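Local structure of Cyclase/dehydrase (Mycobacterium smegmatis str. MC2 155, 5Z8O) at residues Val21-Phe24 against Glu25-Pro28; Tyr70-Glu73 against Asn74-Phe77; Glu138-Val141 against Glu142-Gln146. The protein is of unknown function but belongs to the START superfamily, whose helix-grip fold commonly encloses a cavity for lipids or other hydrophobic ligands. All blocks are in the same frame, centred on the assembly; numbering follows the deposited sequence. Where two conformers were deposited one is given.

Contact 1 of 3, residues Val21-Phe24 against Glu25-Pro28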
ATOM      1  N   VAL B  21      15.291  12.969   6.779  1.00 14.49           N
ATOM      2  CA  VAL B  21      14.004  12.484   7.266  1.00 22.83           C
ATOM      3  C   VAL B  21      12.911  12.664   6.216  1.00 24.19           C
ATOM      4  O   VAL B  21      11.991  11.843   6.124  1.00 22.53           O
ATOM      5  CB  VAL B  21      13.648  13.188   8.590  1.00 27.17           C
ATOM      6  CG1 VAL B  21      12.275  12.755   9.085  1.00 31.83           C
ATOM      7  CG2 VAL B  21      14.705  12.898   9.640  1.00 26.65           C
ATOM      8  N   SER B  22      12.992  13.721   5.404  1.00 24.10           N
ATOM      9  CA  SER B  22      11.971  13.970   4.392  1.00 24.04           C
ATOM     10  C   SER B  22      12.162  13.131   3.135  1.00 24.72           C
ATOM     11  O   SER B  22      11.209  12.969   2.363  1.00 21.11           O
ATOM     12  CB  SER B  22      11.956  15.450   4.005  1.00 22.93           C
ATOM     13  OG  SER B  22      13.135  15.801   3.306  0.60 23.81           O
ATOM     14  N   ASP B  23      13.366  12.607   2.907  1.00 17.80           N
ATOM     15  CA  ASP B  23      13.665  11.803   1.722  1.00 18.29           C
ATOM     16  C   ASP B  23      13.167  10.382   1.965  1.00 16.66           C
ATOM     17  O   ASP B  23      13.935   9.448   2.209  1.00 17.15           O
ATOM     18  CB  ASP B  23      15.157  11.821   1.423  1.00 21.91           C
ATOM     19  CG  ASP B  23      15.479  11.301   0.041  1.00 27.57           C
ATOM     20  OD1 ASP B  23      14.560  10.805  -0.646  1.00 27.95           O
ATOM     21  OD2 ASP B  23      16.662  11.364  -0.347  1.00 28.22           O
ATOM     22  N   PHE B  24      11.843  10.224   1.883  1.00 17.48           N
ATOM     23  CA  PHE B  24      11.221   8.957   2.264  1.00 19.66           C
ATOM     24  C   PHE B  24      11.679   7.814   1.369  1.00 18.44           C
ATOM     25  O   PHE B  24      11.920   6.700   1.848  1.00 16.76           O
ATOM     26  CB  PHE B  24       9.700   9.086   2.226  1.00 21.85           C
ATOM     27  CG  PHE B  24       9.167  10.179   3.101  1.00 21.26           C
ATOM     28  CD1 PHE B  24       9.260  10.082   4.479  1.00 20.28           C
ATOM     29  CD2 PHE B  24       8.568  11.299   2.547  1.00 22.79           C
ATOM     30  CE1 PHE B  24       8.770  11.082   5.289  1.00 21.11           C
ATOM     31  CE2 PHE B  24       8.077  12.304   3.354  1.00 22.75           C
ATOM     32  CZ  PHE B  24       8.177  12.195   4.728  1.00 22.50           C
ATOM     33  N   GLU B  25      11.803   8.064   0.064  1.00 12.21           N
ATOM     34  CA  GLU B  25      12.181   6.990  -0.844  1.00 20.49           C
ATOM     35  C   GLU B  25      13.638   6.573  -0.698  1.00 15.73           C
ATOM     36  O   GLU B  25      14.017   5.525  -1.230  1.00 17.09           O
ATOM     37  CB  GLU B  25      11.872   7.399  -2.287  1.00 21.40           C
ATOM     38  CG  GLU B  25      10.373   7.501  -2.553  1.00 22.12           C
ATOM     39  CD  GLU B  25      10.031   7.741  -4.014  1.00 30.53           C
ATOM     40  OE1 GLU B  25      10.880   8.291  -4.750  1.00 31.16           O
ATOM     41  OE2 GLU B  25       8.905   7.377  -4.422  1.00 25.79           O
ATOM     42  N   ALA B  26      14.455   7.342   0.021  1.00 17.99           N
ATOM     43  CA  ALA B  26      15.822   6.937   0.323  1.00 17.89           C
ATOM     44  C   ALA B  26      15.939   6.162   1.630  1.00 20.66           C
ATOM     45  O   ALA B  26      17.037   5.697   1.957  1.00 19.40           O
ATOM     46  CB  ALA B  26      16.747   8.159   0.370  1.00 17.35           C
ATOM     47  N   TYR B  27      14.843   6.009   2.374  1.00 20.65           N
ATOM     48  CA  TYR B  27      14.877   5.239   3.618  1.00 18.68           C
ATOM     49  C   TYR B  27      15.510   3.857   3.480  1.00 20.39           C
ATOM     50  O   TYR B  27      16.302   3.488   4.364  1.00 19.02           O
ATOM     51  CB  TYR B  27      13.464   5.091   4.203  1.00 17.03           C
ATOM     52  CG  TYR B  27      12.953   6.296   4.965  1.00 20.95           C
ATOM     53  CD1 TYR B  27      13.673   7.481   5.004  1.00 15.95           C
ATOM     54  CD2 TYR B  27      11.761   6.229   5.677  1.00 31.75           C
ATOM     55  CE1 TYR B  27      13.208   8.578   5.710  1.00 21.97           C
ATOM     56  CE2 TYR B  27      11.290   7.316   6.389  1.00 34.69           C
ATOM     57  CZ  TYR B  27      12.018   8.487   6.404  1.00 32.19           C
ATOM     58  OH  TYR B  27      11.547   9.568   7.114  1.00 32.83           O
ATOM     59  N   PRO B  28      15.216   3.051   2.451  1.00 15.92           N
ATOM     60  CA  PRO B  28      15.819   1.709   2.392  1.00 16.33           C
ATOM     61  C   PRO B  28      17.335   1.712   2.307  1.00 17.34           C
ATOM     62  O   PRO B  28      17.955   0.713   2.688  1.00 19.50           O
ATOM     63  CB  PRO B  28      15.193   1.097   1.130  1.00 19.79           C
ATOM     64  CG  PRO B  28      13.935   1.866   0.912  1.00 18.90           C
ATOM     65  CD  PRO B  28      14.264   3.260   1.343  1.00 16.46           C
TER
HETATM   66  O   HOH W   1      11.931  10.814  -1.186  1.00 17.97           O
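The phenol OH of Y27 gives its hydrogen to the backbone O of V21, OH to O 2.5 Å, a short bond that lies in the carbonyl plane on a lone pair. It takes up a carbonyl of the last turn of helix 14-22, while CG1 of V21 lies beside the same OH. Two backbone bonds carry the chain onward: A26 N donates to D23 O at 3.1 Å, and Y27 N to F24 O at 3.0 Å, the latter straighter, with an N-H...O angle of 159°. F24 N has a weak bond to S22 O, which closes an inverse gamma turn centred on D23. This is the point in the helix-grip fold where helix 14-22 breaks off and the chain turns through a 3-10 segment into helix 27-30. With its CG anti to the backbone N (chi1 -166°), D23 sends the carboxylate along the turn: OD2 reaches CB of A26 at 3.3 Å, and OD1 accepts from a water at 2.7 Å. That water also receives the N-H of E25, joining the D23 side chain to the turn's backbone. E25 OE2 is satisfied by I39 N. CA of F24 sits over the centre of the Y27 ring in a CH-pi contact, 4.0 Å from the centroid. The two side chains run alongside, the edge of F24 toward the face of Y27 in an offset edge-to-face pair with planes at 74°. Beyond Y27, F24 packs on C37, L51 and I76 of the sheet.

Contact 2 of 3, residues Tyr70-Glu73 against Asn74-Phe77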
ATOM      1  N   TYR B  70       2.411  17.835   7.767  1.00 21.18           N
ATOM      2  CA  TYR B  70       3.459  18.797   8.090  1.00 22.57           C
ATOM      3  C   TYR B  70       2.813  19.817   9.017  1.00 23.15           C
ATOM      4  O   TYR B  70       2.484  20.935   8.602  1.00 20.31           O
ATOM      5  CB  TYR B  70       4.033  19.414   6.814  1.00 22.07           C
ATOM      6  CG  TYR B  70       4.483  18.349   5.838  1.00 18.75           C
ATOM      7  CD1 TYR B  70       5.737  17.760   5.947  1.00 20.89           C
ATOM      8  CD2 TYR B  70       3.635  17.901   4.831  1.00 21.36           C
ATOM      9  CE1 TYR B  70       6.140  16.775   5.065  1.00 21.70           C
ATOM     10  CE2 TYR B  70       4.030  16.915   3.946  1.00 17.18           C
ATOM     11  CZ  TYR B  70       5.283  16.357   4.068  1.00 18.05           C
ATOM     12  OH  TYR B  70       5.680  15.376   3.193  1.00 14.69           O
ATOM     13  N   PRO B  71       2.630  19.458  10.293  1.00 24.38           N
ATOM     14  CA  PRO B  71       1.870  20.330  11.205  1.00 29.46           C
ATOM     15  C   PRO B  71       2.554  21.651  11.493  1.00 30.03           C
ATOM     16  O   PRO B  71       1.867  22.648  11.747  1.00 30.96           O
ATOM     17  CB  PRO B  71       1.724  19.474  12.472  1.00 29.05           C
ATOM     18  CG  PRO B  71       2.824  18.472  12.386  1.00 28.98           C
ATOM     19  CD  PRO B  71       3.025  18.193  10.935  1.00 23.64           C
ATOM     20  N   ALA B  72       3.882  21.684  11.486  1.00 30.63           N
ATOM     21  CA  ALA B  72       4.640  22.897  11.745  1.00 32.30           C
ATOM     22  C   ALA B  72       5.876  22.878  10.859  1.00 32.90           C
ATOM     23  O   ALA B  72       6.236  21.847  10.286  1.00 29.42           O
ATOM     24  CB  ALA B  72       5.022  23.017  13.225  1.00 32.72           C
ATOM     25  N   GLU B  73       6.523  24.040  10.742  1.00 41.30           N
ATOM     26  CA  GLU B  73       7.596  24.197   9.761  1.00 46.68           C
ATOM     27  C   GLU B  73       8.755  23.241  10.012  1.00 43.32           C
ATOM     28  O   GLU B  73       9.486  22.897   9.077  1.00 45.24           O
ATOM     29  CB  GLU B  73       8.099  25.640   9.761  1.00 55.20           C
ATOM     30  CG  GLU B  73       7.501  26.502   8.663  1.00 63.79           C
ATOM     31  CD  GLU B  73       8.434  27.624   8.233  1.00 71.93           C
ATOM     32  OE1 GLU B  73       7.988  28.794   8.204  1.00 72.66           O
ATOM     33  OE2 GLU B  73       9.613  27.331   7.926  1.00 74.83           O
ATOM     34  N   ASN B  74       8.936  22.798  11.254  1.00 37.32           N
ATOM     35  CA  ASN B  74      10.036  21.915  11.619  1.00 33.34           C
ATOM     36  C   ASN B  74       9.571  20.500  11.937  1.00 25.07           C
ATOM     37  O   ASN B  74      10.338  19.724  12.517  1.00 24.07           O
ATOM     38  CB  ASN B  74      10.783  22.489  12.822  1.00 35.32           C
ATOM     39  CG  ASN B  74       9.886  22.653  14.035  1.00 41.68           C
ATOM     40  OD1 ASN B  74       8.681  22.879  13.901  1.00 42.06           O
ATOM     41  ND2 ASN B  74      10.466  22.535  15.224  1.00 43.84           N
ATOM     42  N   GLN B  75       8.341  20.147  11.576  1.00 22.51           N
ATOM     43  CA  GLN B  75       7.716  18.913  12.028  1.00 21.05           C
ATOM     44  C   GLN B  75       7.233  18.071  10.859  1.00 21.76           C
ATOM     45  O   GLN B  75       6.725  18.596   9.862  1.00 23.29           O
ATOM     46  CB  GLN B  75       6.528  19.191  12.954  1.00 27.35           C
ATOM     47  CG  GLN B  75       6.876  19.270  14.422  1.00 39.94           C
ATOM     48  CD  GLN B  75       5.642  19.380  15.295  1.00 42.68           C
ATOM     49  OE1 GLN B  75       4.653  18.681  15.079  1.00 39.99           O
ATOM     50  NE2 GLN B  75       5.701  20.249  16.295  1.00 47.07           N
ATOM     51  N   ILE B  76       7.384  16.759  11.005  1.00 20.51           N
ATOM     52  CA  ILE B  76       6.794  15.778  10.104  1.00 22.90           C
ATOM     53  C   ILE B  76       6.040  14.791  10.982  1.00 22.38           C
ATOM     54  O   ILE B  76       6.585  14.288  11.969  1.00 21.52           O
ATOM     55  CB  ILE B  76       7.852  15.054   9.246  1.00 20.81           C
ATOM     56  CG1 ILE B  76       8.732  16.065   8.506  1.00 22.02           C
ATOM     57  CG2 ILE B  76       7.182  14.103   8.260  1.00 20.23           C
ATOM     58  CD1 ILE B  76       9.763  15.429   7.596  1.00 24.79           C
ATOM     59  N   PHE B  77       4.792  14.517  10.619  1.00 23.13           N
ATOM     60  CA  PHE B  77       3.908  13.663  11.401  1.00 22.54           C
ATOM     61  C   PHE B  77       3.270  12.647  10.472  1.00 22.85           C
ATOM     62  O   PHE B  77       2.588  13.024   9.512  1.00 26.28           O
ATOM     63  CB  PHE B  77       2.854  14.513  12.119  1.00 21.96           C
ATOM     64  CG  PHE B  77       1.945  13.741  13.028  1.00 22.15           C
ATOM     65  CD1 PHE B  77       2.425  13.164  14.190  1.00 20.46           C
ATOM     66  CD2 PHE B  77       0.590  13.663  12.758  1.00 27.43           C
ATOM     67  CE1 PHE B  77       1.579  12.474  15.038  1.00 23.58           C
ATOM     68  CE2 PHE B  77      -0.262  12.985  13.609  1.00 28.23           C
ATOM     69  CZ  PHE B  77       0.233  12.387  14.747  1.00 22.99           C
TER
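With chi1 of -90° and an extended chain beyond CG, Q75 carries its amide across the ring of P71, the two side chains crossing at about a right angle; OE1 comes to 3.3 Å from P71 CG. Y70 has its CG anti to the carbonyl carbon (chi1 -53°), which lays CD1 4.3 Å from CG1 of I76, a loose apolar touch. The neighbouring ring carbon of the proline meets F77, two residues further along the strand: P71 CD lies 3.9 Å from CB of F77, again with the side chains crossed. A type I beta turn from A72 to Q75 reverses the chain here, linking antiparallel strands 60-69 and 75-83 of the curved sheet. Its closing bond runs from Q75 N to A72 O, 3.0 Å long with an N-H...O angle of 158°. CB of A72 lies 3.7 Å from OD1 of N74 and 4.1 Å from CB of Q75. The polar ends have partners beyond the turn: Q75 OE1 accepts from R92 NH1, and Y70 OH bonds to P48 O. R92 also makes a cation-pi contact with F77, as R47 does with Y70.

Contact 3 of 3, residues Glu138-Val141 against Glu142-Gln146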
ATOM      1  N   GLU B 138      22.080   8.219  12.771  1.00 26.82           N
ATOM      2  CA  GLU B 138      23.470   8.572  13.047  1.00 35.27           C
ATOM      3  C   GLU B 138      24.392   8.078  11.941  1.00 29.85           C
ATOM      4  O   GLU B 138      25.261   8.816  11.462  1.00 28.01           O
ATOM      5  CB  GLU B 138      23.902   8.001  14.400  1.00 42.70           C
ATOM      6  CG  GLU B 138      23.204   8.631  15.589  1.00 52.27           C
ATOM      7  CD  GLU B 138      23.747   8.137  16.914  1.00 64.08           C
ATOM      8  OE1 GLU B 138      24.488   7.129  16.919  1.00 70.92           O
ATOM      9  OE2 GLU B 138      23.423   8.750  17.952  1.00 64.39           O
ATOM     10  N   GLY B 139      24.219   6.823  11.524  1.00 32.78           N
ATOM     11  CA  GLY B 139      25.033   6.297  10.441  1.00 34.46           C
ATOM     12  C   GLY B 139      24.814   7.036   9.135  1.00 34.84           C
ATOM     13  O   GLY B 139      25.769   7.326   8.408  1.00 35.77           O
ATOM     14  N   ARG B 140      23.555   7.352   8.820  1.00 29.12           N
ATOM     15  CA  ARG B 140      23.260   8.097   7.601  1.00 29.04           C
ATOM     16  C   ARG B 140      23.853   9.502   7.644  1.00 29.26           C
ATOM     17  O   ARG B 140      24.293  10.021   6.612  1.00 25.79           O
ATOM     18  CB  ARG B 140      21.747   8.153   7.381  1.00 24.50           C
ATOM     19  CG  ARG B 140      21.312   8.856   6.111  1.00 25.49           C
ATOM     20  CD  ARG B 140      21.882   8.165   4.885  1.00 28.44           C
ATOM     21  NE  ARG B 140      21.163   8.528   3.668  1.00 31.85           N
ATOM     22  CZ  ARG B 140      21.364   7.955   2.485  1.00 37.17           C
ATOM     23  NH1 ARG B 140      22.273   6.998   2.360  1.00 40.45           N
ATOM     24  NH2 ARG B 140      20.661   8.341   1.430  1.00 37.49           N
ATOM     25  N   VAL B 141      23.878  10.125   8.825  1.00 28.39           N
ATOM     26  CA  VAL B 141      24.469  11.453   8.958  1.00 25.66           C
ATOM     27  C   VAL B 141      25.971  11.394   8.708  1.00 31.01           C
ATOM     28  O   VAL B 141      26.522  12.200   7.952  1.00 34.90           O
ATOM     29  CB  VAL B 141      24.144  12.044  10.340  1.00 25.85           C
ATOM     30  CG1 VAL B 141      25.008  13.267  10.623  1.00 27.31           C
ATOM     31  CG2 VAL B 141      22.676  12.405  10.412  1.00 27.17           C
ATOM     32  N   GLU B 142      26.654  10.434   9.337  1.00 32.76           N
ATOM     33  CA  GLU B 142      28.089  10.275   9.120  1.00 43.67           C
ATOM     34  C   GLU B 142      28.395   9.951   7.665  1.00 47.23           C
ATOM     35  O   GLU B 142      29.398  10.421   7.112  1.00 46.42           O
ATOM     36  CB  GLU B 142      28.633   9.178  10.038  1.00 51.48           C
ATOM     37  CG  GLU B 142      30.029   8.681   9.682  1.00 63.01           C
ATOM     38  CD  GLU B 142      31.135   9.625  10.110  1.00 72.43           C
ATOM     39  OE1 GLU B 142      30.880  10.508  10.955  1.00 74.94           O
ATOM     40  OE2 GLU B 142      32.265   9.478   9.596  1.00 75.96           O
ATOM     41  N   GLN B 143      27.530   9.168   7.020  1.00 48.67           N
ATOM     42  CA  GLN B 143      27.748   8.823   5.621  1.00 50.42           C
ATOM     43  C   GLN B 143      27.575  10.037   4.711  1.00 48.41           C
ATOM     44  O   GLN B 143      28.295  10.178   3.716  1.00 53.24           O
ATOM     45  CB  GLN B 143      26.808   7.684   5.222  1.00 49.05           C
ATOM     46  CG  GLN B 143      26.946   7.208   3.788  1.00 52.69           C
ATOM     47  CD  GLN B 143      25.716   6.466   3.305  1.00 54.89           C
ATOM     48  OE1 GLN B 143      24.604   6.711   3.772  1.00 56.26           O
ATOM     49  NE2 GLN B 143      25.911   5.543   2.371  1.00 56.00           N
ATOM     50  N   LEU B 144      26.641  10.929   5.042  1.00 42.11           N
ATOM     51  CA  LEU B 144      26.349  12.089   4.206  1.00 40.97           C
ATOM     52  C   LEU B 144      27.155  13.336   4.553  1.00 45.11           C
ATOM     53  O   LEU B 144      27.136  14.293   3.771  1.00 41.89           O
ATOM     54  CB  LEU B 144      24.857  12.428   4.257  1.00 35.56           C
ATOM     55  CG  LEU B 144      23.936  11.370   3.646  1.00 33.19           C
ATOM     56  CD1 LEU B 144      22.486  11.778   3.798  1.00 34.12           C
ATOM     57  CD2 LEU B 144      24.288  11.125   2.185  1.00 31.95           C
ATOM     58  N   THR B 145      27.867  13.364   5.676  1.00 47.14           N
ATOM     59  CA  THR B 145      28.624  14.557   6.030  1.00 51.93           C
ATOM     60  C   THR B 145      30.065  14.453   5.548  1.00 52.77           C
ATOM     61  O   THR B 145      30.623  13.360   5.414  1.00 52.96           O
ATOM     62  CB  THR B 145      28.603  14.807   7.542  1.00 54.42           C
ATOM     63  OG1 THR B 145      28.958  13.607   8.242  1.00 57.70           O
ATOM     64  CG2 THR B 145      27.231  15.290   7.990  1.00 53.10           C
ATOM     65  N   GLN B 146      30.650  15.618   5.275  1.00 51.79           N
ATOM     66  CA  GLN B 146      31.978  15.753   4.675  1.00 49.04           C
ATOM     67  C   GLN B 146      33.025  14.835   5.296  1.00 49.22           C
ATOM     68  O   GLN B 146      33.293  14.905   6.493  1.00 50.57           O
ATOM     69  CB  GLN B 146      32.447  17.205   4.783  1.00 48.02           C
ATOM     70  CG  GLN B 146      33.850  17.438   4.252  1.00 48.23           C
ATOM     71  CD  GLN B 146      33.970  17.072   2.789  1.00 45.65           C
ATOM     72  OE1 GLN B 146      33.380  17.721   1.927  1.00 46.13           O
ATOM     73  NE2 GLN B 146      34.724  16.017   2.502  1.00 43.54           N
TER
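L144 overlaps the side chain of R140 one helical turn back, its CD1 3.5 Å from NE and its CD2 above the centre of one guanidinium face, so the aliphatic branch covers the flat cationic group. R140 reaches this place because CG is anti to the backbone N (chi1 -178°) and the chain then bends at chi2, turning the guanidinium forward along the helix, toward its C-terminal end. There NH1 donates to OE1 of Q143 at 2.7 Å. That bond is bent, its acceptor tilted from the guanidinium plane, and the guanidinium and amide planes stand 58° apart. NH2 is held separately by Q29 OE1, so two glutamine carbonyls grip one cation and fix the turn of its planar end. Behind these side chains runs regular helical bonding: E142 N to E138 O at 3.0 Å, nearly straight at 170°, then Q143 N to G139 O and L144 N to R140 O. The pattern frays at V141 O, which receives weak bonds from the N-H groups of L144 and T145. T145 OG1 adds a firmer one at 2.8 Å, its hydroxyl turned back onto the last turn just where T145 leaves helical geometry. CG2 of T145 meets CG1 of V141 at 4.0 Å. This is the C-terminal end of the long helix 119-144, the helix gripped by the sheet in this fold: R140, V141 and L144 pack on I20 of helix 14-22, V141 also touches I17, and E138 and V141 lie against V8 and V10 of strand 4-10.

The contacts come one after another along the chain, each complete before the next begins. Contact 1 joins helix 14-22 to helix 27-30, contact 2 is the hairpin turn between strands 60-69 and 75-83, and contact 3 ends helix 119-144. Contact 1 touches both others, its centre about 16 Å from that of contact 2 and 14 Å from that of contact 3. It packs on the hairpin through F24 and V21 against Y70 and I76, and meets the long helix where A26 nears R140. Contacts 2 and 3, centres about 23 Å apart, do not touch. The turn between the short helices thus touches both sheet and long helix, the basic elements of the helix-grip fold.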